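Hypothetical protein PA3499 (Pseudomonas aeruginosa, PDB 2IG8) is of unknown function but belongs to the YjgF-like (endoribonuclease L-PSP) family, whose alpha/beta fold here assembles as a trimer. Local coordinates at residues Y84-A89 and E123-I128. Sequence-based numbering, arbitrary orientation.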
loop_
_atom_site.group_PDB
_atom_site.type_symbol
_atom_site.label_atom_id
_atom_site.label_comp_id
_atom_site.label_asym_id
_atom_site.label_seq_id
_atom_site.Cartn_x
_atom_site.Cartn_y
_atom_site.Cartn_z
ATOM N N TYR B 84 -6.334 5.625 5.273
ATOM C CA TYR B 84 -7.610 5.368 4.630
ATOM C C TYR B 84 -8.673 5.984 5.506
ATOM O O TYR B 84 -8.826 5.579 6.662
ATOM C CB TYR B 84 -7.860 3.861 4.528
ATOM C CG TYR B 84 -6.738 3.142 3.881
ATOM C CD1 TYR B 84 -6.593 3.185 2.508
ATOM C CD2 TYR B 84 -5.782 2.444 4.634
ATOM C CE1 TYR B 84 -5.526 2.557 1.883
ATOM C CE2 TYR B 84 -4.704 1.804 4.003
ATOM C CZ TYR B 84 -4.592 1.861 2.637
ATOM O OH TYR B 84 -3.556 1.218 1.962
ATOM N N VAL B 85 -9.413 6.941 4.947
ATOM C CA VAL B 85 -10.475 7.644 5.651
ATOM C C VAL B 85 -11.818 7.335 5.014
ATOM O O VAL B 85 -11.916 7.054 3.816
ATOM C CB VAL B 85 -10.236 9.199 5.679
ATOM C CG1 VAL B 85 -8.940 9.537 6.395
ATOM C CG2 VAL B 85 -10.298 9.827 4.233
ATOM N N THR B 86 -12.883 7.366 5.810
ATOM C CA THR B 86 -14.207 7.200 5.251
ATOM C C THR B 86 -14.789 8.496 4.691
ATOM O O THR B 86 -15.732 8.452 3.912
ATOM C CB THR B 86 -15.192 6.611 6.285
ATOM O OG1 THR B 86 -15.208 7.454 7.438
ATOM C CG2 THR B 86 -14.775 5.185 6.658
ATOM N N ARG B 87 -14.228 9.633 5.104
ATOM C CA ARG B 87 -14.672 10.956 4.683
ATOM C C ARG B 87 -13.449 11.780 4.317
ATOM O O ARG B 87 -12.648 12.167 5.195
ATOM C CB ARG B 87 -15.469 11.672 5.798
ATOM C CG ARG B 87 -16.596 10.836 6.363
ATOM C CD ARG B 87 -17.417 11.593 7.417
ATOM N NE ARG B 87 -16.583 12.005 8.526
ATOM C CZ ARG B 87 -17.032 12.482 9.685
ATOM N NH1 ARG B 87 -18.321 12.604 9.931
ATOM N NH2 ARG B 87 -16.164 12.850 10.598
ATOM N N ILE B 88 -13.308 12.110 3.036
ATOM C CA ILE B 88 -12.151 12.869 2.589
ATOM C C ILE B 88 -12.042 14.241 3.264
ATOM O O ILE B 88 -10.934 14.743 3.439
ATOM C CB ILE B 88 -12.088 13.040 1.054
ATOM C CG1 ILE B 88 -10.664 13.376 0.589
ATOM C CG2 ILE B 88 -13.149 14.034 0.535
ATOM C CD1 ILE B 88 -9.684 12.226 0.698
ATOM N N ALA B 89 -13.178 14.796 3.684
ATOM C CA ALA B 89 -13.213 16.050 4.438
ATOM C C ALA B 89 -12.390 15.969 5.709
ATOM O O ALA B 89 -11.994 16.990 6.211
ATOM C CB ALA B 89 -14.646 16.431 4.799
ATOM N N GLU B 123 -18.099 2.267 13.326
ATOM C CA GLU B 123 -17.734 3.491 14.068
ATOM C C GLU B 123 -16.442 4.141 13.555
ATOM O O GLU B 123 -16.133 5.292 13.921
ATOM C CB GLU B 123 -17.576 3.194 15.560
ATOM C CG GLU B 123 -18.817 2.621 16.218
ATOM C CD GLU B 123 -18.899 1.097 16.196
ATOM O OE1 GLU B 123 -18.207 0.424 15.400
ATOM O OE2 GLU B 123 -19.679 0.575 17.014
ATOM N N LEU B 124 -15.682 3.412 12.732
ATOM C CA LEU B 124 -14.369 3.862 12.270
ATOM C C LEU B 124 -14.445 4.966 11.206
ATOM O O LEU B 124 -15.273 4.915 10.272
ATOM C CB LEU B 124 -13.554 2.687 11.722
ATOM C CG LEU B 124 -13.248 1.529 12.687
ATOM C CD1 LEU B 124 -12.359 0.471 11.971
ATOM C CD2 LEU B 124 -12.614 2.026 13.991
ATOM N N LEU B 125 -13.575 5.957 11.360
ATOM C CA LEU B 125 -13.363 7.025 10.386
ATOM C C LEU B 125 -11.992 6.923 9.698
ATOM O O LEU B 125 -11.777 7.581 8.692
ATOM C CB LEU B 125 -13.434 8.399 11.075
ATOM C CG LEU B 125 -14.792 8.817 11.620
ATOM C CD1 LEU B 125 -14.661 10.114 12.495
ATOM C CD2 LEU B 125 -15.763 8.959 10.460
ATOM N N VAL B 126 -11.074 6.129 10.260
ATOM C CA VAL B 126 -9.701 6.053 9.746
ATOM C C VAL B 126 -9.012 4.737 10.094
ATOM O O VAL B 126 -9.262 4.118 11.139
ATOM C CB VAL B 126 -8.853 7.294 10.209
ATOM C CG1 VAL B 126 -8.670 7.306 11.748
ATOM C CG2 VAL B 126 -7.472 7.348 9.516
ATOM N N GLU B 127 -8.161 4.292 9.170
ATOM C CA GLU B 127 -7.258 3.187 9.391
ATOM C C GLU B 127 -5.909 3.608 8.799
ATOM O O GLU B 127 -5.865 4.248 7.749
ATOM C CB GLU B 127 -7.786 1.912 8.721
ATOM C CG GLU B 127 -6.840 0.741 8.818
ATOM C CD GLU B 127 -7.536 -0.631 8.794
ATOM O OE1 GLU B 127 -8.778 -0.714 8.730
ATOM O OE2 GLU B 127 -6.813 -1.633 8.864
ATOM N N ILE B 128 -4.833 3.288 9.506
ATOM C CA ILE B 128 -3.508 3.631 9.034
ATOM C C ILE B 128 -2.622 2.406 8.932
ATOM O O ILE B 128 -2.522 1.602 9.877
ATOM C CB ILE B 128 -2.849 4.700 9.917
ATOM C CG1 ILE B 128 -3.709 5.979 9.931
ATOM C CG2 ILE B 128 -1.409 4.944 9.427
ATOM C CD1 ILE B 128 -3.199 7.142 10.861
HETATM O O HOH W 1 -12.929 9.998 7.761
#
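The Leu125 side chain packs against both Thr86 and Arg87 where, in the mixed sheet of the YjgF-like fold, strand 78-85 ends beside the start of its antiparallel neighbour, strand 126-133. Its CD2 methyl sits 3.5 Å above one face of the Arg87 guanidinium, displaced toward the rim, while CD1 packs 3.7 Å from Arg87 NH2. A bend at chi3 (-60°) in the arginine chain brings the flat group back over the leucine, and a salt bridge from NE to Asp90 holds its polar end. Thr86 crosses Leu125 at about a right angle: OG1 comes within 3.4 Å of CD2, and chi1 of 56° sets OG1 between the backbone N and the carbonyl carbon and leaves CG2 anti to that carbon, 3.7 Å from Leu124 O. Within the sheet proper, Tyr84 and Glu127 form a hydrogen-bonded pair closed by two bonds, Tyr84 N to Glu127 O and Glu127 N to Tyr84 O, both 2.9 Å. Their side chains share a face that packs on Thr112 of a second subunit. Val85 and Val126, the next pair, are non-hydrogen-bonded and point to the other face, where CG1 of Val85 meets CG2 of Val126 at 4.1 Å and Val126 also touches Gln56 of helix 53-70. Past this pair, outside the strands, the two chain segments stay joined through Leu125 O, which accepts a hydrogen bond from Thr86 N, standing above the carbonyl plane (44° out of it), and receives a CA-H...O contact from Val85. A water that accepts from Arg87 N lies 2.8 Å from Leu125 O, placed to donate to it.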